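Local coordinates for protein putative phosphohistidine phosphatase, SixA (Nakamurella multipartita, PDB 4HBZ) that probably removes phosphate groups from phosphohistidine or related phosphorylated substrates, as a putative SixA-type member of the histidine phosphatase superfamily, at residues 93-102 with 117-127; 131-139 with 171-179. All coordinates share one frame; numbering follows the deposited sequence.

Interaction 1 of 2, residues 93-102 with 117-127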
ATOM      1  N   LEU A  93      -8.344   3.392   8.176  1.00 12.70           N
ATOM      2  CA  LEU A  93      -6.935   3.126   7.900  1.00 12.29           C
ATOM      3  C   LEU A  93      -6.030   3.696   8.978  1.00 12.33           C
ATOM      4  O   LEU A  93      -4.842   3.419   8.958  1.00 12.74           O
ATOM      5  CB  LEU A  93      -6.519   3.631   6.534  1.00 12.64           C
ATOM      6  CG  LEU A  93      -6.585   2.669   5.354  1.00 13.70           C
ATOM      7  CD1 LEU A  93      -7.969   2.078   5.167  1.00 14.46           C
ATOM      8  CD2 LEU A  93      -6.065   3.290   4.074  1.00 14.91           C
ATOM      9  N   TYR A  94      -6.569   4.478   9.906  1.00 12.63           N
ATOM     10  CA  TYR A  94      -5.803   5.009  11.043  1.00 12.77           C
ATOM     11  C   TYR A  94      -5.966   4.021  12.208  1.00 13.45           C
ATOM     12  O   TYR A  94      -6.789   4.173  13.081  1.00 15.18           O
ATOM     13  CB  TYR A  94      -6.269   6.407  11.393  1.00 13.38           C
ATOM     14  CG  TYR A  94      -5.544   7.015  12.574  1.00 13.66           C
ATOM     15  CD1 TYR A  94      -4.198   7.333  12.511  1.00 13.06           C
ATOM     16  CD2 TYR A  94      -6.228   7.323  13.754  1.00 14.78           C
ATOM     17  CE1 TYR A  94      -3.543   7.915  13.538  1.00 12.75           C
ATOM     18  CE2 TYR A  94      -5.568   7.916  14.819  1.00 14.89           C
ATOM     19  CZ  TYR A  94      -4.195   8.186  14.695  1.00 15.15           C
ATOM     20  OH  TYR A  94      -3.584   8.811  15.780  1.00 15.56           O
ATOM     21  N   GLY A  95      -5.152   2.982  12.169  1.00 12.90           N
ATOM     22  CA  GLY A  95      -5.179   1.937  13.174  1.00 13.00           C
ATOM     23  C   GLY A  95      -5.953   0.705  12.847  1.00 13.32           C
ATOM     24  O   GLY A  95      -5.958  -0.239  13.632  1.00 13.27           O
ATOM     25  N   GLY A  96      -6.604   0.649  11.676  1.00 12.75           N
ATOM     26  CA  GLY A  96      -7.226  -0.565  11.245  1.00 12.56           C
ATOM     27  C   GLY A  96      -6.233  -1.692  11.034  1.00 11.91           C
ATOM     28  O   GLY A  96      -5.038  -1.458  10.873  1.00 11.76           O
ATOM     29  N   GLY A  97      -6.753  -2.904  11.058  1.00 12.64           N
ATOM     30  CA  GLY A  97      -5.961  -4.117  10.765  1.00 12.16           C
ATOM     31  C   GLY A  97      -6.064  -4.538   9.300  1.00 12.24           C
ATOM     32  O   GLY A  97      -6.654  -3.860   8.459  1.00 12.79           O
ATOM     33  N   VAL A  98      -5.481  -5.670   9.025  1.00 12.23           N
ATOM     34  CA  VAL A  98      -5.508  -6.241   7.684  1.00 11.83           C
ATOM     35  C   VAL A  98      -6.912  -6.314   7.143  1.00 12.92           C
ATOM     36  O   VAL A  98      -7.198  -5.969   5.982  1.00 12.53           O
ATOM     37  CB  VAL A  98      -4.799  -7.625   7.623  1.00 11.64           C
ATOM     38  CG1 VAL A  98      -4.965  -8.283   6.285  1.00 12.57           C
ATOM     39  CG2 VAL A  98      -3.335  -7.521   8.023  1.00 11.64           C
ATOM     40  N   ASP A  99      -7.860  -6.836   7.924  1.00 13.75           N
ATOM     41  CA  ASP A  99      -9.207  -7.017   7.386  1.00 15.01           C
ATOM     42  C   ASP A  99      -9.859  -5.682   7.035  1.00 14.22           C
ATOM     43  O   ASP A  99     -10.573  -5.597   6.031  1.00 15.25           O
ATOM     44  CB  ASP A  99     -10.108  -7.810   8.354  1.00 16.61           C
ATOM     45  CG  ASP A  99      -9.516  -9.170   8.734  1.00 19.37           C
ATOM     46  OD1 ASP A  99      -9.016  -9.886   7.869  1.00 20.43           O
ATOM     47  OD2 ASP A  99      -9.487  -9.508   9.964  1.00 23.71           O
ATOM     48  N   GLU A 100      -9.607  -4.621   7.807  1.00 14.01           N
ATOM     49  CA  GLU A 100     -10.147  -3.304   7.536  1.00 15.95           C
ATOM     50  C   GLU A 100      -9.546  -2.689   6.281  1.00 14.64           C
ATOM     51  O   GLU A 100     -10.264  -2.112   5.442  1.00 16.30           O
ATOM     52  CB  GLU A 100      -9.936  -2.353   8.702  1.00 17.90           C
ATOM     53  CG  GLU A 100     -10.767  -2.660   9.921  1.00 21.59           C
ATOM     54  CD  GLU A 100     -10.316  -3.877  10.696  1.00 25.53           C
ATOM     55  OE1 GLU A 100      -9.119  -4.276  10.769  1.00 22.34           O
ATOM     56  OE2 GLU A 100     -11.212  -4.518  11.303  1.00 36.31           O
ATOM     57  N   ILE A 101      -8.259  -2.874   6.088  1.00 13.81           N
ATOM     58  CA  ILE A 101      -7.593  -2.340   4.904  1.00 13.91           C
ATOM     59  C   ILE A 101      -8.127  -3.090   3.691  1.00 13.03           C
ATOM     60  O   ILE A 101      -8.474  -2.475   2.679  1.00 13.88           O
ATOM     61  CB  ILE A 101      -6.060  -2.430   5.008  1.00 15.32           C
ATOM     62  CG1 ILE A 101      -5.519  -1.224   5.831  1.00 15.97           C
ATOM     63  CG2 ILE A 101      -5.447  -2.409   3.646  1.00 15.18           C
ATOM     64  CD1 ILE A 101      -6.189  -0.829   7.150  1.00 17.10           C
ATOM     65  N   LEU A 102      -8.262  -4.404   3.774  1.00 13.07           N
ATOM     66  CA  LEU A 102      -8.756  -5.153   2.643  1.00 14.12           C
ATOM     67  C   LEU A 102     -10.216  -4.852   2.342  1.00 13.82           C
ATOM     68  O   LEU A 102     -10.596  -4.800   1.168  1.00 14.23           O
ATOM     69  CB  LEU A 102      -8.511  -6.639   2.790  1.00 14.75           C
ATOM     70  CG  LEU A 102      -7.027  -7.063   2.800  1.00 16.26           C
ATOM     71  CD1 LEU A 102      -6.934  -8.555   2.994  1.00 17.53           C
ATOM     72  CD2 LEU A 102      -6.302  -6.675   1.520  1.00 16.26           C
ATOM     73  N   VAL A 117      -2.612   2.334  -1.513  1.00 10.20           N
ATOM     74  CA  VAL A 117      -3.028   2.418  -0.117  1.00 10.40           C
ATOM     75  C   VAL A 117      -1.941   3.125   0.663  1.00 10.82           C
ATOM     76  O   VAL A 117      -0.805   2.697   0.593  1.00 11.11           O
ATOM     77  CB  VAL A 117      -3.283   1.035   0.494  1.00 10.80           C
ATOM     78  CG1 VAL A 117      -3.705   1.102   1.965  1.00 12.05           C
ATOM     79  CG2 VAL A 117      -4.321   0.249  -0.331  1.00 12.72           C
ATOM     80  N   VAL A 118      -2.256   4.200   1.398  1.00 10.48           N
ATOM     81  CA  VAL A 118      -1.283   4.900   2.218  1.00 10.87           C
ATOM     82  C   VAL A 118      -1.735   4.777   3.669  1.00 10.66           C
ATOM     83  O   VAL A 118      -2.770   5.299   4.079  1.00 11.07           O
ATOM     84  CB  VAL A 118      -1.151   6.377   1.788  1.00 11.10           C
ATOM     85  CG1 VAL A 118      -0.013   7.032   2.567  1.00 12.01           C
ATOM     86  CG2 VAL A 118      -0.880   6.506   0.260  1.00 11.83           C
ATOM     87  N   GLY A 119      -0.974   4.002   4.410  1.00 10.06           N
ATOM     88  CA  GLY A 119      -1.330   3.752   5.790  1.00 10.20           C
ATOM     89  C   GLY A 119      -0.153   3.619   6.724  1.00 10.40           C
ATOM     90  O   GLY A 119       0.894   4.229   6.543  1.00 11.01           O
ATOM     91  N   HIS A 120      -0.346   2.804   7.773  1.00 10.97           N
ATOM     92  CA  HIS A 120       0.573   2.722   8.886  1.00 10.51           C
ATOM     93  C   HIS A 120       1.086   1.292   9.084  1.00 10.60           C
ATOM     94  O   HIS A 120       0.349   0.322   8.817  1.00 11.26           O
ATOM     95  CB  HIS A 120      -0.165   3.097  10.203  1.00 10.60           C
ATOM     96  CG  HIS A 120      -0.839   4.439  10.163  1.00 10.75           C
ATOM     97  ND1 HIS A 120      -0.210   5.574  10.621  1.00 12.19           N
ATOM     98  CD2 HIS A 120      -2.022   4.843   9.630  1.00 12.48           C
ATOM     99  CE1 HIS A 120      -1.000   6.626  10.399  1.00 13.17           C
ATOM    100  NE2 HIS A 120      -2.107   6.205   9.819  1.00 12.59           N
ATOM    101  N   ALA A 121       2.301   1.145   9.567  1.00 11.22           N
ATOM    102  CA  ALA A 121       2.761  -0.092  10.122  1.00 11.63           C
ATOM    103  C   ALA A 121       2.181  -0.294  11.505  1.00 13.32           C
ATOM    104  O   ALA A 121       1.906   0.671  12.174  1.00 16.07           O
ATOM    105  CB  ALA A 121       4.253  -0.134  10.188  1.00 12.22           C
ATOM    106  N   PRO A 122       1.990  -1.552  11.950  1.00 13.20           N
ATOM    107  CA  PRO A 122       2.372  -2.798  11.317  1.00 13.60           C
ATOM    108  C   PRO A 122       1.387  -3.290  10.274  1.00 12.47           C
ATOM    109  O   PRO A 122       1.638  -4.286   9.540  1.00 13.18           O
ATOM    110  CB  PRO A 122       2.430  -3.768  12.497  1.00 14.58           C
ATOM    111  CG  PRO A 122       1.422  -3.203  13.477  1.00 15.69           C
ATOM    112  CD  PRO A 122       1.598  -1.728  13.362  1.00 14.92           C
ATOM    113  N   THR A 123       0.217  -2.653  10.147  1.00 11.37           N
ATOM    114  CA  THR A 123      -0.804  -3.228   9.309  1.00 11.45           C
ATOM    115  C   THR A 123      -0.424  -3.285   7.823  1.00 12.04           C
ATOM    116  O   THR A 123      -0.725  -4.249   7.159  1.00 12.48           O
ATOM    117  CB  THR A 123      -2.138  -2.425   9.461  1.00 12.34           C
ATOM    118  OG1 THR A 123      -2.591  -2.641  10.809  1.00 11.85           O
ATOM    119  CG2 THR A 123      -3.213  -2.815   8.434  1.00 13.14           C
ATOM    120  N   ILE A 124       0.250  -2.265   7.334  1.00 11.58           N
ATOM    121  CA  ILE A 124       0.563  -2.247   5.905  1.00 11.56           C
ATOM    122  C   ILE A 124       1.414  -3.469   5.481  1.00 11.36           C
ATOM    123  O   ILE A 124       1.031  -4.236   4.579  1.00 12.21           O
ATOM    124  CB  ILE A 124       1.139  -0.897   5.481  1.00 11.85           C
ATOM    125  CG1 ILE A 124       0.042   0.199   5.392  1.00 12.55           C
ATOM    126  CG2 ILE A 124       1.909  -0.985   4.155  1.00 11.81           C
ATOM    127  CD1 ILE A 124      -0.952   0.100   4.241  1.00 15.45           C
ATOM    128  N   PRO A 125       2.558  -3.667   6.134  1.00 11.97           N
ATOM    129  CA  PRO A 125       3.344  -4.881   5.776  1.00 12.14           C
ATOM    130  C   PRO A 125       2.629  -6.197   6.093  1.00 11.88           C
ATOM    131  O   PRO A 125       2.773  -7.155   5.336  1.00 12.38           O
ATOM    132  CB  PRO A 125       4.641  -4.724   6.529  1.00 13.15           C
ATOM    133  CG  PRO A 125       4.412  -3.642   7.497  1.00 13.15           C
ATOM    134  CD  PRO A 125       3.288  -2.788   7.045  1.00 12.20           C
ATOM    135  N   ALA A 126       1.834  -6.228   7.138  1.00 12.01           N
ATOM    136  CA  ALA A 126       1.075  -7.441   7.466  1.00 11.82           C
ATOM    137  C   ALA A 126       0.098  -7.766   6.354  1.00 11.27           C
ATOM    138  O   ALA A 126      -0.168  -8.959   6.079  1.00 11.46           O
ATOM    139  CB  ALA A 126       0.322  -7.261   8.760  1.00 12.80           C
ATOM    140  N   THR A 127      -0.522  -6.749   5.775  1.00 11.39           N
ATOM    141  CA  THR A 127      -1.446  -6.919   4.700  1.00 11.30           C
ATOM    142  C   THR A 127      -0.754  -7.536   3.482  1.00 11.59           C
ATOM    143  O   THR A 127      -1.250  -8.455   2.869  1.00 11.43           O
ATOM    144  CB  THR A 127      -2.142  -5.596   4.335  1.00 11.69           C
ATOM    145  OG1 THR A 127      -2.861  -5.058   5.486  1.00 11.91           O
ATOM    146  CG2 THR A 127      -3.104  -5.773   3.224  1.00 12.85           C
TER
HETATM  147  O   HOH W   1      -2.979   1.541   8.084  1.00 12.21           O

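Interaction 2 of 2, residues 131-139 with 171-179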
ATOM      1  N   LEU A 131      -1.503 -11.299   1.833  1.00 12.17           N
ATOM      2  CA  LEU A 131      -1.867 -11.450   0.427  1.00 11.82           C
ATOM      3  C   LEU A 131      -0.921 -12.396  -0.304  1.00 11.93           C
ATOM      4  O   LEU A 131      -1.339 -13.253  -1.119  1.00 11.68           O
ATOM      5  CB  LEU A 131      -1.868 -10.084  -0.290  1.00 11.85           C
ATOM      6  CG  LEU A 131      -3.027  -9.144   0.115  1.00 11.68           C
ATOM      7  CD1 LEU A 131      -2.823  -7.786  -0.522  1.00 12.67           C
ATOM      8  CD2 LEU A 131      -4.408  -9.691  -0.178  1.00 12.87           C
ATOM      9  N   VAL A 132       0.376 -12.254  -0.001  1.00 12.23           N
ATOM     10  CA  VAL A 132       1.393 -13.154  -0.610  1.00 13.14           C
ATOM     11  C   VAL A 132       1.130 -14.593  -0.232  1.00 13.83           C
ATOM     12  O   VAL A 132       1.174 -15.498  -1.075  1.00 15.20           O
ATOM     13  CB  VAL A 132       2.819 -12.699  -0.267  1.00 14.35           C
ATOM     14  CG1 VAL A 132       3.853 -13.795  -0.543  1.00 15.26           C
ATOM     15  CG2 VAL A 132       3.109 -11.412  -0.984  1.00 14.39           C
ATOM     16  N   ARG A 133       0.899 -14.849   1.051  1.00 13.89           N
ATOM     17  CA  ARG A 133       0.697 -16.224   1.486  1.00 16.16           C
ATOM     18  C   ARG A 133      -0.556 -16.822   0.907  1.00 15.43           C
ATOM     19  O   ARG A 133      -0.604 -18.004   0.618  1.00 16.43           O
ATOM     20  CB  ARG A 133       0.681 -16.240   3.017  1.00 17.61           C
ATOM     21  CG  ARG A 133       2.011 -15.822   3.677  1.00 20.12           C
ATOM     22  CD  ARG A 133       3.342 -16.223   2.988  1.00 25.00           C
ATOM     23  NE  ARG A 133       3.631 -17.621   3.232  1.00 28.11           N
ATOM     24  CZ  ARG A 133       4.787 -18.256   2.939  1.00 32.18           C
ATOM     25  NH1 ARG A 133       5.838 -17.620   2.374  1.00 32.51           N
ATOM     26  NH2 ARG A 133       4.885 -19.546   3.225  1.00 35.59           N
ATOM     27  N   GLN A 134      -1.613 -16.028   0.770  1.00 15.07           N
ATOM     28  CA  GLN A 134      -2.869 -16.519   0.164  1.00 15.39           C
ATOM     29  C   GLN A 134      -2.652 -16.890  -1.291  1.00 16.33           C
ATOM     30  O   GLN A 134      -3.156 -17.894  -1.787  1.00 17.34           O
ATOM     31  CB  GLN A 134      -3.981 -15.474   0.340  1.00 15.57           C
ATOM     32  CG  GLN A 134      -5.351 -15.906  -0.174  1.00 16.88           C
ATOM     33  CD  GLN A 134      -6.013 -17.024   0.653  1.00 20.07           C
ATOM     34  OE1 GLN A 134      -5.737 -17.215   1.828  1.00 24.03           O
ATOM     35  NE2 GLN A 134      -6.939 -17.685   0.050  1.00 24.76           N
ATOM     36  N   SER A 135      -1.916 -16.046  -1.990  1.00 15.92           N
ATOM     37  CA  SER A 135      -1.624 -16.328  -3.386  1.00 18.53           C
ATOM     38  C   SER A 135      -0.798 -17.633  -3.535  1.00 20.35           C
ATOM     39  O   SER A 135      -1.076 -18.465  -4.425  1.00 20.62           O
ATOM     40  CB  SER A 135      -0.939 -15.138  -4.023  1.00 19.66           C
ATOM     41  OG  SER A 135      -0.700 -15.409  -5.413  1.00 22.67           O
ATOM     42  N   LEU A 136       0.180 -17.825  -2.669  1.00 21.63           N
ATOM     43  CA  LEU A 136       0.946 -19.100  -2.637  1.00 24.21           C
ATOM     44  C   LEU A 136       0.021 -20.293  -2.499  1.00 25.22           C
ATOM     45  O   LEU A 136       0.161 -21.313  -3.219  1.00 25.52           O
ATOM     46  CB  LEU A 136       1.944 -19.084  -1.479  1.00 26.55           C
ATOM     47  CG  LEU A 136       3.172 -18.213  -1.594  1.00 31.62           C
ATOM     48  CD1 LEU A 136       3.930 -18.278  -0.271  1.00 33.80           C
ATOM     49  CD2 LEU A 136       4.075 -18.729  -2.717  1.00 32.82           C
ATOM     50  N   LEU A 137      -0.915 -20.196  -1.566  1.00 23.99           N
ATOM     51  CA  LEU A 137      -1.836 -21.288  -1.306  1.00 25.36           C
ATOM     52  C   LEU A 137      -2.617 -21.575  -2.571  1.00 25.29           C
ATOM     53  O   LEU A 137      -2.737 -22.733  -3.009  1.00 26.17           O
ATOM     54  CB  LEU A 137      -2.765 -20.911  -0.150  1.00 26.25           C
ATOM     55  CG  LEU A 137      -3.923 -21.906   0.074  1.00 29.74           C
ATOM     56  CD1 LEU A 137      -3.388 -23.297   0.398  1.00 32.70           C
ATOM     57  CD2 LEU A 137      -4.815 -21.406   1.189  1.00 32.13           C
ATOM     58  N   ASN A 138      -3.145 -20.520  -3.185  1.00 24.27           N
ATOM     59  CA  ASN A 138      -3.974 -20.682  -4.367  1.00 26.16           C
ATOM     60  C   ASN A 138      -3.217 -21.288  -5.533  1.00 30.24           C
ATOM     61  O   ASN A 138      -3.821 -22.005  -6.333  1.00 31.90           O
ATOM     62  CB  ASN A 138      -4.624 -19.356  -4.766  1.00 25.83           C
ATOM     63  CG  ASN A 138      -5.659 -18.897  -3.763  1.00 26.22           C
ATOM     64  OD1 ASN A 138      -6.149 -19.680  -2.959  1.00 29.49           O
ATOM     65  ND2 ASN A 138      -5.975 -17.622  -3.779  1.00 25.53           N
ATOM     66  N   ARG A 139      -1.909 -21.054  -5.588  1.00 31.94           N
ATOM     67  CA  ARG A 139      -1.029 -21.545  -6.640  1.00 37.06           C
ATOM     68  C   ARG A 139      -0.445 -22.931  -6.283  1.00 40.35           C
ATOM     69  O   ARG A 139       0.446 -23.426  -6.979  1.00 41.63           O
ATOM     70  CB  ARG A 139       0.109 -20.533  -6.858  1.00 38.87           C
ATOM     71  CG  ARG A 139      -0.310 -19.297  -7.662  1.00 43.62           C
ATOM     72  CD  ARG A 139       0.503 -18.045  -7.335  1.00 47.05           C
ATOM     73  NE  ARG A 139       1.924 -18.345  -7.126  1.00 51.60           N
ATOM     74  CZ  ARG A 139       2.735 -17.674  -6.304  1.00 54.24           C
ATOM     75  NH1 ARG A 139       2.293 -16.648  -5.582  1.00 55.69           N
ATOM     76  NH2 ARG A 139       4.008 -18.032  -6.199  1.00 56.96           N
ATOM     77  N   LEU A 171     -10.021  -9.748  -3.231  1.00 14.79           N
ATOM     78  CA  LEU A 171      -8.611  -9.736  -2.897  1.00 15.56           C
ATOM     79  C   LEU A 171      -8.241 -10.599  -1.725  1.00 15.67           C
ATOM     80  O   LEU A 171      -7.211 -11.293  -1.744  1.00 17.32           O
ATOM     81  CB  LEU A 171      -8.154  -8.264  -2.754  1.00 16.20           C
ATOM     82  CG  LEU A 171      -6.730  -7.972  -2.478  1.00 17.02           C
ATOM     83  CD1 LEU A 171      -5.798  -8.413  -3.576  1.00 16.81           C
ATOM     84  CD2 LEU A 171      -6.600  -6.474  -2.207  1.00 16.40           C
ATOM     85  N   ALA A 172      -9.039 -10.617  -0.675  1.00 16.55           N
ATOM     86  CA  ALA A 172      -8.716 -11.417   0.466  1.00 18.55           C
ATOM     87  C   ALA A 172      -8.632 -12.905   0.138  1.00 19.74           C
ATOM     88  O   ALA A 172      -7.757 -13.601   0.658  1.00 23.00           O
ATOM     89  CB  ALA A 172      -9.680 -11.151   1.603  1.00 19.78           C
ATOM     90  N   GLN A 173      -9.487 -13.378  -0.754  1.00 17.95           N
ATOM     91  CA  GLN A 173      -9.479 -14.783  -1.146  1.00 18.90           C
ATOM     92  C   GLN A 173      -8.444 -15.079  -2.232  1.00 17.64           C
ATOM     93  O   GLN A 173      -7.895 -16.191  -2.277  1.00 18.54           O
ATOM     94  CB  GLN A 173     -10.872 -15.226  -1.633  1.00 22.41           C
ATOM     95  CG  GLN A 173     -11.945 -15.223  -0.537  1.00 28.94           C
ATOM     96  CD  GLN A 173     -12.245 -13.828   0.030  1.00 34.41           C
ATOM     97  OE1 GLN A 173     -12.372 -12.799  -0.719  1.00 37.38           O
ATOM     98  NE2 GLN A 173     -12.315 -13.758   1.382  1.00 34.74           N
ATOM     99  N   ALA A 174      -8.266 -14.131  -3.179  1.00 16.18           N
ATOM    100  CA  ALA A 174      -7.422 -14.337  -4.352  1.00 16.20           C
ATOM    101  C   ALA A 174      -5.939 -14.175  -3.964  1.00 15.38           C
ATOM    102  O   ALA A 174      -5.052 -14.876  -4.524  1.00 16.05           O
ATOM    103  CB  ALA A 174      -7.748 -13.353  -5.455  1.00 16.22           C
ATOM    104  N   GLY A 175      -5.682 -13.312  -2.996  1.00 14.01           N
ATOM    105  CA  GLY A 175      -4.293 -12.957  -2.659  1.00 13.18           C
ATOM    106  C   GLY A 175      -3.682 -12.094  -3.748  1.00 13.30           C
ATOM    107  O   GLY A 175      -4.365 -11.679  -4.724  1.00 14.07           O
ATOM    108  N   ALA A 176      -2.378 -11.861  -3.625  1.00 13.00           N
ATOM    109  CA  ALA A 176      -1.659 -11.133  -4.686  1.00 12.55           C
ATOM    110  C   ALA A 176      -0.200 -11.548  -4.601  1.00 14.07           C
ATOM    111  O   ALA A 176       0.285 -11.842  -3.525  1.00 16.18           O
ATOM    112  CB  ALA A 176      -1.812  -9.636  -4.528  1.00 12.09           C
ATOM    113  N   GLU A 177       0.483 -11.483  -5.728  1.00 14.23           N
ATOM    114  CA  GLU A 177       1.896 -11.844  -5.786  1.00 15.18           C
ATOM    115  C   GLU A 177       2.744 -10.586  -5.656  1.00 15.00           C
ATOM    116  O   GLU A 177       2.449  -9.543  -6.254  1.00 14.86           O
ATOM    117  CB  GLU A 177       2.201 -12.478  -7.135  1.00 18.47           C
ATOM    118  CG  GLU A 177       1.574 -13.872  -7.293  1.00 24.08           C
ATOM    119  CD  GLU A 177       2.083 -14.522  -8.572  1.00 32.58           C
ATOM    120  OE1 GLU A 177       3.311 -14.873  -8.648  1.00 42.79           O
ATOM    121  OE2 GLU A 177       1.280 -14.615  -9.516  1.00 41.88           O
ATOM    122  N   LEU A 178       3.805 -10.703  -4.883  1.00 13.78           N
ATOM    123  CA  LEU A 178       4.680  -9.568  -4.640  1.00 13.55           C
ATOM    124  C   LEU A 178       5.607  -9.384  -5.817  1.00 13.64           C
ATOM    125  O   LEU A 178       6.359 -10.342  -6.178  1.00 16.10           O
ATOM    126  CB  LEU A 178       5.469  -9.812  -3.374  1.00 14.78           C
ATOM    127  CG  LEU A 178       6.451  -8.733  -2.937  1.00 15.27           C
ATOM    128  CD1 LEU A 178       5.742  -7.404  -2.645  1.00 15.63           C
ATOM    129  CD2 LEU A 178       7.139  -9.190  -1.676  1.00 16.76           C
ATOM    130  N   GLN A 179       5.610  -8.181  -6.382  1.00 13.17           N
ATOM    131  CA  GLN A 179       6.482  -7.817  -7.504  1.00 14.39           C
ATOM    132  C   GLN A 179       7.788  -7.176  -7.032  1.00 14.52           C
ATOM    133  O   GLN A 179       8.864  -7.488  -7.571  1.00 15.68           O
ATOM    134  CB  GLN A 179       5.759  -6.900  -8.513  1.00 15.82           C
ATOM    135  CG  GLN A 179       4.457  -7.469  -9.083  1.00 18.30           C
ATOM    136  CD  GLN A 179       4.649  -8.856  -9.638  1.00 23.00           C
ATOM    137  OE1 GLN A 179       5.444  -9.048 -10.566  1.00 28.09           O
ATOM    138  NE2 GLN A 179       3.972  -9.843  -9.058  1.00 24.62           N
TER
HETATM  139  O   HOH W   2      -2.762 -14.093  -6.550  1.00 41.97           O

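Interaction 1 of 2, residues 93-102 with 117-127
Val117 opens the contact from strand 114-119: its CG1 meets CD2 of Leu93 at 3.8 Å, the two side chains crossing at about a right angle, and the same methyl looks more loosely toward CG2 of Ile101. Two residues on, the strand ends and His120 turns its ring toward the chain at 93-95. Its CD2 sits 3.2 Å from the carbonyl O of Leu93, which lies near the imidazole plane, and a water that donates to that carbonyl accepts from His120 N, tying the two backbones together. The edge of Tyr94 is directed at the face of His120 in an offset edge-to-face pair, centroids 5.5 Å apart and planes at 70°. The polar ends of both rings are held elsewhere, His120 NE2 by Ser69 and Tyr94 OH by Asp36. His120 also meets the ring of His27; in the histidine phosphatase fold, a histidine following the strand 20-26 and another after a later parallel strand usually form the catalytic pocket, and the positions of His27 and His120 are consistent with that arrangement. Beyond Pro122, which follows a cis peptide bond, helix 123-138 faces helix 98-106. Thr123 donates through OG1 to the carbonyl O of Gly96 at 2.7 Å, in the carbonyl plane and on a lone pair. With OG1 anti to the carbonyl carbon (chi1 -67°), the methyl CG2 falls anti to the backbone N and lies against Gly97 and Ile101 CD1. Ala126 CB touches Val98 CG2 at 3.7 Å. Thr127 spends its hydroxyl on Thr123 O within its own helix, and its CG2 reaches CD2 of Leu102 at 3.7 Å.

Interaction 2 of 2, residues 131-139 with 171-179
Leu131 O receives Ala176 N at 3.0 Å where the C-terminal half of helix 123-138 lies over a helix-to-strand turn, the link from short helix 171-174 to the edge strand 177-182 of the mixed sheet of this histidine phosphatase fold. That carbonyl is gripped twice, since Ser135 N, its normal helical partner, reaches it from the opposite face of its plane. Gly175, with positive phi, turns the chain here and brings its CA to 3.3 Å from Leu131 O. Alongside, Val132 CA makes a CH...O contact with Ala176 O. The last turn of helix 171-174 offers two more acceptors. Gln173 O takes both Gln134 NE2 and Asn138 ND2; the Asn138 bond, 2.8 Å long, lies in both the amide and carbonyl planes and uses a lone pair, whereas the Gln134 donor is tilted from the carbonyl plane. Gln134 gets there because CG is anti to the backbone N (chi1 -177°) and the chain then bends at chi2. Asn138 ND2 also donates to Ala174 O, coming from well above that carbonyl's plane, and Ala174 O receives a water shared with Ser135 OG. Apolar contacts accompany these bonds: Leu131 CD2 packs on Leu171 CG, and Val132 CG2 on Leu178 CB. Ser135 OG accepts in turn from Arg139 NH1, almost exactly in the guanidinium plane. Glu177 stacks its carboxylate over one guanidinium face, the planes 29° apart; with OE1 over the face and no N-H directed at it, the long salt bridge rests on charge rather than on a hydrogen bond: Glu177 OE1 stays 3.7 Å from Arg139 NH1.

How the interactions relate
Interaction 1 closes before interaction 2 opens, yet one helix serves both: the first turn of helix 123-138 meets 93-102, and its later turns meet 171-179. Their centres lie 16 Å apart. Leu102 bridges them, its CD2 packing 3.7 Å from Leu171 CD2 and 3.9 Å from Leu131 CD2. Both contacts also reach the same six-stranded mixed sheet, interaction 1 through the central strand 114-119 and interaction 2 through the outermost strand 177-182. Helix 123-138 thus spans from the neighbourhood of His27 and His120, probably the catalytic end, to an edge of the sheet, joining helices 98-106 and 171-174 in one apolar cluster on the way.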